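Local coordinates for protein alpha-galactosidase (Thermus thermophilus, PDB 6LCJ) that probably hydrolyses alpha-galactosides as a thermostable glycosidase of family GH36, built round a TIM barrel and assembled as a hexamer, at residues Val456-Arg459 and Arg465-Val468; His389-Met394 and Glu422-Phe427; Lys431-Pro436 and Gly446-Phe451. All blocks are in the same frame, centred on the assembly; numbering follows the deposited sequence.

Along the chain the three contacts come in the order 2, 3, 1. Helix 415-428 lies at the middle of the group: contact 2 sets it against the turn 389-394, its residue Ala425 touches Phe451 of contact 3, and its residue Phe427 touches Val458 of contact 1. Contact 3 belongs to the parallel sheet of the TIM barrel, where strand 431-433 pairs with strand 161-164, whereas contact 1 is a hairpin in a small antiparallel sheet that follows helix 442-453. Contacts 1 and 2 are about 10 Å apart between centres, contacts 2 and 3 about 17 Å. Packing through the one helix thus joins the last strand of the barrel to the C-terminal strands.

Contact 1. Residues Val456-Arg459 and Arg465-Val468; sequences VPVR and RFRV
The antiparallel beta hairpin of strands 458-462 and 465-468 is joined here through Val458 opposite Val468 and Arg459 opposite Arg467. The arginines form the hydrogen-bonded pair: Arg459 N donates to Arg467 O at 2.9 Å, and Arg467 N returns a straighter bond to Arg459 O at 2.7 Å. The valines form the non-hydrogen-bonded pair beside it, their side chains lying alongside each other with Val458 CG1 3.6 Å from Val468 CG2. At chi1 -169° Val458 CG1 stands opposite the backbone N, which carries this methyl to within 4.0 Å of Phe466 CB. Branched, wholly apolar side chains suit this face because it lies against helix 415-428, where Val458 meets His426 and Phe427. Replacing Val458 by alanine removes both methyls and is likely to open a gap between Val468, Phe466 and the helix. On the other face the two arginine chains run side by side, their guanidinium planes 63° apart, with Arg459 NH2 3.3 Å from Arg467 NH2. These are two donors of like charge, and Arg467 NH1 has a weak, long ion pair with Glu470. The hairpin therefore probably owes its hold to backbone bonds and the apolar face, the arginine pair being mildly unfavourable despite Glu470.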
loop_
_atom_site.group_PDB
_atom_site.type_symbol
_atom_site.label_atom_id
_atom_site.label_comp_id
_atom_site.label_asym_id
_atom_site.label_seq_id
_atom_site.Cartn_x
_atom_site.Cartn_y
_atom_site.Cartn_z
ATOM N N VAL E 456 27.009 22.765 50.379
ATOM C CA VAL E 456 27.079 24.019 49.631
ATOM C C VAL E 456 25.662 24.501 49.409
ATOM O O VAL E 456 24.884 23.832 48.700
ATOM C CB VAL E 456 27.820 23.834 48.299
ATOM C CG1 VAL E 456 28.262 25.173 47.772
ATOM C CG2 VAL E 456 29.018 22.943 48.495
ATOM N N PRO E 457 25.251 25.639 49.995
ATOM C CA PRO E 457 23.881 26.132 49.805
ATOM C C PRO E 457 23.577 26.405 48.338
ATOM O O PRO E 457 24.341 27.077 47.639
ATOM C CB PRO E 457 23.839 27.420 50.641
ATOM C CG PRO E 457 25.279 27.727 50.997
ATOM C CD PRO E 457 25.991 26.415 51.009
ATOM N N VAL E 458 22.454 25.858 47.871
ATOM C CA VAL E 458 21.958 26.096 46.521
ATOM C C VAL E 458 20.574 26.711 46.627
ATOM O O VAL E 458 19.785 26.356 47.512
ATOM C CB VAL E 458 21.924 24.809 45.666
ATOM C CG1 VAL E 458 21.658 25.144 44.198
ATOM C CG2 VAL E 458 23.234 24.072 45.769
ATOM N N ARG E 459 20.286 27.642 45.729
ATOM C CA ARG E 459 19.013 28.335 45.698
ATOM C C ARG E 459 18.568 28.392 44.250
ATOM O O ARG E 459 19.401 28.548 43.353
ATOM C CB ARG E 459 19.146 29.745 46.301
ATOM C CG ARG E 459 18.071 30.732 45.874
ATOM C CD ARG E 459 17.841 31.778 46.951
ATOM N NE ARG E 459 19.108 32.261 47.499
ATOM C CZ ARG E 459 19.818 33.260 46.976
ATOM N NH1 ARG E 459 19.384 33.889 45.888
ATOM N NH2 ARG E 459 20.963 33.632 47.541
ATOM N N ARG E 465 17.893 28.362 36.368
ATOM C CA ARG E 465 18.967 29.143 36.959
ATOM C C ARG E 465 19.039 28.832 38.441
ATOM O O ARG E 465 18.056 29.003 39.166
ATOM C CB ARG E 465 18.753 30.636 36.724
ATOM C CG ARG E 465 18.242 30.983 35.325
ATOM C CD ARG E 465 18.805 32.319 34.833
ATOM N NE ARG E 465 19.186 33.210 35.931
ATOM C CZ ARG E 465 18.328 33.893 36.688
ATOM N NH1 ARG E 465 17.017 33.786 36.469
ATOM N NH2 ARG E 465 18.780 34.669 37.671
ATOM N N PHE E 466 20.193 28.368 38.883
ATOM C CA PHE E 466 20.435 28.133 40.290
ATOM C C PHE E 466 21.605 28.994 40.731
ATOM O O PHE E 466 22.415 29.448 39.917
ATOM C CB PHE E 466 20.724 26.657 40.569
ATOM C CG PHE E 466 19.612 25.740 40.154
ATOM C CD1 PHE E 466 19.338 25.520 38.811
ATOM C CD2 PHE E 466 18.837 25.103 41.103
ATOM C CE1 PHE E 466 18.308 24.698 38.425
ATOM C CE2 PHE E 466 17.813 24.265 40.719
ATOM C CZ PHE E 466 17.543 24.066 39.379
ATOM N N ARG E 467 21.661 29.241 42.027
ATOM C CA ARG E 467 22.826 29.844 42.647
ATOM C C ARG E 467 23.401 28.796 43.582
ATOM O O ARG E 467 22.782 28.458 44.595
ATOM C CB ARG E 467 22.474 31.134 43.384
ATOM C CG ARG E 467 23.622 32.131 43.381
ATOM C CD ARG E 467 23.151 33.566 43.582
ATOM N NE ARG E 467 23.133 33.949 44.994
ATOM C CZ ARG E 467 24.223 34.105 45.746
ATOM N NH1 ARG E 467 25.433 33.910 45.230
ATOM N NH2 ARG E 467 24.102 34.462 47.021
ATOM N N VAL E 468 24.565 28.265 43.215
ATOM C CA VAL E 468 25.257 27.225 43.969
ATOM C C VAL E 468 26.422 27.889 44.682
ATOM O O VAL E 468 27.322 28.436 44.030
ATOM C CB VAL E 468 25.740 26.082 43.060
ATOM C CG1 VAL E 468 26.316 24.939 43.888
ATOM C CG2 VAL E 468 24.603 25.579 42.177
#

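Contact 2. Residues His389-Met394 and Glu422-Phe427; sequences HRLWLM and EALAHF
Met394 and Leu391 meet the ring of Phe427, the first through a Met-aromatic contact, where a 3-10 turn after helix 380-388 packs on helix 415-428 of the TIM-barrel region. Met394 SD lies 3.5 Å from Phe427 CE2 and 4.4 Å from the centroid of that ring, approaching it obliquely at 52° from the normal. Leu391 CD1 comes to the same ring carbons from the other side of the ring plane, 4.0 Å from Phe427 CE2, and its more distant neighbour is Leu424 CD2 at 4.4 Å. No hydrogen bond crosses the contact, so flexible, apolar methionine and leucine suit it: they can follow the outline of a flat ring without leaving a polar group to be satisfied. Phe427 reaches toward the turn because its CG is anti to the backbone N (chi1 -174°), and Met394 bends at its last torsion, which turns CE toward the backbone oxygen of Phe427.

Further out, Phe466 of the C-terminal hairpin meets Phe427 edge-to-face, while Leu388 of helix 380-388 packs on Leu424. The turn has its own internal bonds: Met394 N donates to Leu391 O at 2.9 Å, tying together the two residues that touch the ring. Preceding them, His389 is fixed by Arg385 O at ND1 and Tyr464 OH at NE2. Its backbone oxygen receives Trp392 NE1 at 2.8 Å, the indole nitrogen standing above the carbonyl plane.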
loop_
_atom_site.group_PDB
_atom_site.type_symbol
_atom_site.label_atom_id
_atom_site.label_comp_id
_atom_site.label_asym_id
_atom_site.label_seq_id
_atom_site.Cartn_x
_atom_site.Cartn_y
_atom_site.Cartn_z
ATOM N N HIS E 389 13.165 18.922 35.441
ATOM C CA HIS E 389 11.720 19.122 35.449
ATOM C C HIS E 389 11.015 18.248 36.468
ATOM O O HIS E 389 9.782 18.183 36.470
ATOM C CB HIS E 389 11.128 18.872 34.066
ATOM C CG HIS E 389 11.630 19.813 33.022
ATOM N ND1 HIS E 389 12.838 19.636 32.380
ATOM C CD2 HIS E 389 11.099 20.950 32.523
ATOM C CE1 HIS E 389 13.024 20.617 31.518
ATOM N NE2 HIS E 389 11.983 21.428 31.584
ATOM N N ARG E 390 11.765 17.571 37.332
ATOM C CA ARG E 390 11.168 16.755 38.374
ATOM C C ARG E 390 11.659 17.136 39.765
ATOM O O ARG E 390 11.437 16.373 40.717
ATOM C CB ARG E 390 11.428 15.274 38.080
ATOM C CG ARG E 390 10.552 14.739 36.963
ATOM C CD ARG E 390 10.925 13.322 36.579
ATOM N NE ARG E 390 9.881 12.679 35.786
ATOM C CZ ARG E 390 10.118 11.716 34.902
ATOM N NH1 ARG E 390 11.364 11.295 34.714
ATOM N NH2 ARG E 390 9.120 11.167 34.215
ATOM N N LEU E 391 12.307 18.299 39.913
ATOM C CA LEU E 391 12.871 18.662 41.210
ATOM C C LEU E 391 11.793 18.984 42.238
ATOM O O LEU E 391 12.053 18.847 43.437
ATOM C CB LEU E 391 13.837 19.830 41.056
ATOM C CG LEU E 391 15.107 19.509 40.264
ATOM C CD1 LEU E 391 15.906 20.749 40.004
ATOM C CD2 LEU E 391 15.948 18.491 41.019
ATOM N N TRP E 392 10.580 19.348 41.795
ATOM C CA TRP E 392 9.459 19.566 42.705
ATOM C C TRP E 392 9.132 18.330 43.530
ATOM O O TRP E 392 8.455 18.444 44.552
ATOM C CB TRP E 392 8.210 20.018 41.933
ATOM C CG TRP E 392 7.920 19.215 40.700
ATOM C CD1 TRP E 392 8.518 19.336 39.485
ATOM C CD2 TRP E 392 6.955 18.155 40.566
ATOM N NE1 TRP E 392 8.001 18.413 38.603
ATOM C CE2 TRP E 392 7.035 17.682 39.241
ATOM C CE3 TRP E 392 6.038 17.564 41.437
ATOM C CZ2 TRP E 392 6.237 16.650 38.772
ATOM C CZ3 TRP E 392 5.252 16.550 40.975
ATOM C CH2 TRP E 392 5.352 16.092 39.652
ATOM N N LEU E 393 9.601 17.154 43.131
ATOM C CA LEU E 393 9.390 15.959 43.939
ATOM C C LEU E 393 10.277 15.888 45.175
ATOM O O LEU E 393 10.184 14.904 45.913
ATOM C CB LEU E 393 9.609 14.706 43.096
ATOM C CG LEU E 393 8.493 14.605 42.074
ATOM C CD1 LEU E 393 8.896 13.631 40.990
ATOM C CD2 LEU E 393 7.186 14.215 42.756
ATOM N N MET E 394 11.146 16.878 45.407
ATOM C CA MET E 394 11.971 16.882 46.610
ATOM C C MET E 394 11.125 17.031 47.863
ATOM O O MET E 394 11.616 16.787 48.965
ATOM C CB MET E 394 13.002 18.006 46.538
ATOM C CG MET E 394 14.203 17.683 45.663
ATOM S SD MET E 394 15.209 19.153 45.503
ATOM C CE MET E 394 15.834 19.320 47.189
ATOM N N GLU E 422 27.150 18.190 39.025
ATOM C CA GLU E 422 27.508 18.376 40.429
ATOM C C GLU E 422 26.548 19.331 41.137
ATOM O O GLU E 422 26.175 19.103 42.295
ATOM C CB GLU E 422 28.940 18.881 40.531
ATOM C CG GLU E 422 29.506 18.805 41.920
ATOM C CD GLU E 422 30.716 19.685 42.080
ATOM O OE1 GLU E 422 31.818 19.222 41.730
ATOM O OE2 GLU E 422 30.573 20.839 42.551
ATOM N N ALA E 423 26.130 20.402 40.453
ATOM C CA ALA E 423 25.239 21.382 41.071
ATOM C C ALA E 423 23.884 20.773 41.424
ATOM O O ALA E 423 23.302 21.103 42.465
ATOM C CB ALA E 423 25.061 22.582 40.144
ATOM N N LEU E 424 23.363 19.884 40.572
ATOM C CA LEU E 424 22.088 19.236 40.880
ATOM C C LEU E 424 22.200 18.275 42.060
ATOM O O LEU E 424 21.227 18.107 42.802
ATOM C CB LEU E 424 21.546 18.505 39.651
ATOM C CG LEU E 424 20.943 19.385 38.550
ATOM C CD1 LEU E 424 20.060 18.552 37.655
ATOM C CD2 LEU E 424 20.174 20.556 39.122
ATOM N N ALA E 425 23.359 17.636 42.258
ATOM C CA ALA E 425 23.565 16.857 43.479
ATOM C C ALA E 425 23.539 17.750 44.719
ATOM O O ALA E 425 22.949 17.388 45.743
ATOM C CB ALA E 425 24.885 16.089 43.411
ATOM N N HIS E 426 24.172 18.919 44.654
ATOM C CA HIS E 426 24.096 19.841 45.783
ATOM C C HIS E 426 22.656 20.269 46.037
ATOM O O HIS E 426 22.203 20.284 47.182
ATOM C CB HIS E 426 24.974 21.063 45.539
ATOM C CG HIS E 426 26.439 20.811 45.703
ATOM N ND1 HIS E 426 26.970 20.219 46.826
ATOM C CD2 HIS E 426 27.489 21.101 44.896
ATOM C CE1 HIS E 426 28.282 20.139 46.699
ATOM N NE2 HIS E 426 28.623 20.671 45.540
ATOM N N PHE E 427 21.911 20.592 44.982
ATOM C CA PHE E 427 20.540 21.054 45.176
ATOM C C PHE E 427 19.656 19.964 45.786
ATOM O O PHE E 427 18.893 20.218 46.718
ATOM C CB PHE E 427 19.968 21.541 43.850
ATOM C CG PHE E 427 18.610 22.171 43.973
ATOM C CD1 PHE E 427 18.471 23.471 44.428
ATOM C CD2 PHE E 427 17.469 21.462 43.629
ATOM C CE1 PHE E 427 17.223 24.059 44.530
ATOM C CE2 PHE E 427 16.219 22.049 43.729
ATOM C CZ PHE E 427 16.101 23.344 44.188
#

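Contact 3. Residues Lys431-Pro436 and Gly446-Phe451; sequences KATSDP and GRLEAF
With CG anti to its carbonyl carbon (chi1 -63°) and a bend at chi3, Lys431 lays its chain along the ring of Phe451, which helix 442-453 presents with CG anti to the backbone N (chi1 169°). The two side chains run alongside each other, head to tail. Strand 431-433 is the last strand of the TIM barrel, hydrogen-bonded to Val162 of strand 161-164 and, by Ala432, to Val404. The helix packs on it in beta-alpha fashion: the axes of strand 431-433 and helix segment 446-451 come within 10.5 Å, their directions 153° apart.

Lysine suits its place because it is apolar along its length and charged at its end. Lys431 CG lies 3.6 Å from Phe451 CZ, and farther along Lys431 CE sits over one face of the ring in a CH-pi contact, 4.3 Å from the Phe451 centroid but offset toward the rim. The ammonium itself is too far from the ring for more than a weak cation-pi attraction. Instead Lys431 NZ donates to Phe451 O at 2.7 Å, meeting the carbonyl nearly along the C=O axis. That oxygen belongs to the last turns of the helix, where the dipole would probably favour a positive charge, and the bond gives the ammonium of this buried lysine one backbone acceptor. His426 and Phe406 also pack on the Phe451 ring, the histidine edge-to-face.

Two residues on, Thr433 again turns toward the helix, and its CG2 methyl touches Leu448 CD1 at 3.9 Å. Threonine serves both surroundings: the methyl joins the apolar contact, while OG1 bonds with Val404 O and closes an ST turn as the strand ends. In that turn Asp435 N donates almost straight to Thr433 OG1 at 3.0 Å.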
loop_
_atom_site.group_PDB
_atom_site.type_symbol
_atom_site.label_atom_id
_atom_site.label_comp_id
_atom_site.label_asym_id
_atom_site.label_seq_id
_atom_site.Cartn_x
_atom_site.Cartn_y
_atom_site.Cartn_z
ATOM N N LYS E 431 24.101 12.662 46.870
ATOM C CA LYS E 431 25.491 12.705 46.431
ATOM C C LYS E 431 25.996 11.292 46.205
ATOM O O LYS E 431 25.973 10.461 47.122
ATOM C CB LYS E 431 26.359 13.436 47.456
ATOM C CG LYS E 431 25.958 14.896 47.621
ATOM C CD LYS E 431 26.477 15.485 48.887
ATOM C CE LYS E 431 26.984 16.875 48.626
ATOM N NZ LYS E 431 27.527 17.492 49.836
ATOM N N ALA E 432 26.440 11.021 44.982
ATOM C CA ALA E 432 26.910 9.699 44.611
ATOM C C ALA E 432 27.925 9.828 43.485
ATOM O O ALA E 432 27.895 10.787 42.717
ATOM C CB ALA E 432 25.751 8.794 44.183
ATOM N N THR E 433 28.834 8.858 43.403
ATOM C CA THR E 433 29.747 8.781 42.279
ATOM C C THR E 433 30.137 7.333 42.043
ATOM O O THR E 433 29.976 6.462 42.911
ATOM C CB THR E 433 31.020 9.631 42.475
ATOM O OG1 THR E 433 31.859 9.511 41.311
ATOM C CG2 THR E 433 31.806 9.156 43.676
ATOM N N SER E 434 30.655 7.095 40.841
ATOM C CA SER E 434 31.228 5.819 40.463
ATOM C C SER E 434 32.733 5.889 40.260
ATOM O O SER E 434 33.339 4.867 39.931
ATOM C CB SER E 434 30.566 5.294 39.185
ATOM O OG SER E 434 29.278 4.758 39.442
ATOM N N ASP E 435 33.345 7.048 40.449
ATOM C CA ASP E 435 34.767 7.250 40.171
ATOM C C ASP E 435 35.625 6.392 41.088
ATOM O O ASP E 435 35.662 6.654 42.295
ATOM C CB ASP E 435 35.140 8.724 40.346
ATOM C CG ASP E 435 34.551 9.624 39.254
ATOM O OD1 ASP E 435 34.051 9.094 38.236
ATOM O OD2 ASP E 435 34.590 10.865 39.413
ATOM N N PRO E 436 36.322 5.376 40.583
ATOM C CA PRO E 436 37.313 4.686 41.411
ATOM C C PRO E 436 38.430 5.644 41.786
ATOM O O PRO E 436 39.033 6.272 40.899
ATOM C CB PRO E 436 37.827 3.563 40.495
ATOM C CG PRO E 436 36.982 3.613 39.270
ATOM C CD PRO E 436 36.412 4.971 39.172
ATOM N N GLY E 446 40.790 15.758 45.724
ATOM C CA GLY E 446 40.430 16.830 46.631
ATOM C C GLY E 446 39.052 17.379 46.343
ATOM O O GLY E 446 38.293 17.692 47.262
ATOM N N ARG E 447 38.700 17.491 45.062
ATOM C CA ARG E 447 37.372 17.982 44.726
ATOM C C ARG E 447 36.293 17.020 45.193
ATOM O O ARG E 447 35.262 17.457 45.711
ATOM C CB ARG E 447 37.267 18.242 43.234
ATOM C CG ARG E 447 37.656 19.656 42.918
ATOM C CD ARG E 447 37.790 19.885 41.461
ATOM N NE ARG E 447 36.503 19.892 40.787
ATOM C CZ ARG E 447 36.169 19.037 39.835
ATOM N NH1 ARG E 447 37.039 18.103 39.449
ATOM N NH2 ARG E 447 34.968 19.117 39.271
ATOM N N LEU E 448 36.525 15.710 45.038
ATOM C CA LEU E 448 35.544 14.724 45.476
ATOM C C LEU E 448 35.320 14.796 46.985
ATOM O O LEU E 448 34.174 14.789 47.451
ATOM C CB LEU E 448 35.981 13.316 45.063
ATOM C CG LEU E 448 35.152 12.151 45.648
ATOM C CD1 LEU E 448 33.646 12.237 45.247
ATOM C CD2 LEU E 448 35.750 10.780 45.304
ATOM N N GLU E 449 36.394 14.895 47.769
ATOM C CA GLU E 449 36.223 14.980 49.217
ATOM C C GLU E 449 35.505 16.262 49.633
ATOM O O GLU E 449 34.629 16.228 50.501
ATOM C CB GLU E 449 37.572 14.860 49.926
ATOM C CG GLU E 449 37.452 14.715 51.450
ATOM C CD GLU E 449 36.453 13.622 51.924
ATOM O OE1 GLU E 449 36.149 12.655 51.179
ATOM O OE2 GLU E 449 35.975 13.729 53.074
ATOM N N ALA E 450 35.859 17.405 49.045
ATOM C CA ALA E 450 35.127 18.619 49.389
ATOM C C ALA E 450 33.657 18.516 48.987
ATOM O O ALA E 450 32.784 19.073 49.662
ATOM C CB ALA E 450 35.786 19.839 48.747
ATOM N N PHE E 451 33.363 17.790 47.910
ATOM C CA PHE E 451 31.976 17.574 47.500
ATOM C C PHE E 451 31.210 16.781 48.560
ATOM O O PHE E 451 30.111 17.171 48.975
ATOM C CB PHE E 451 31.974 16.864 46.143
ATOM C CG PHE E 451 30.626 16.345 45.691
ATOM C CD1 PHE E 451 29.650 17.216 45.205
ATOM C CD2 PHE E 451 30.363 14.975 45.688
ATOM C CE1 PHE E 451 28.430 16.741 44.752
ATOM C CE2 PHE E 451 29.141 14.481 45.223
ATOM C CZ PHE E 451 28.171 15.371 44.760
#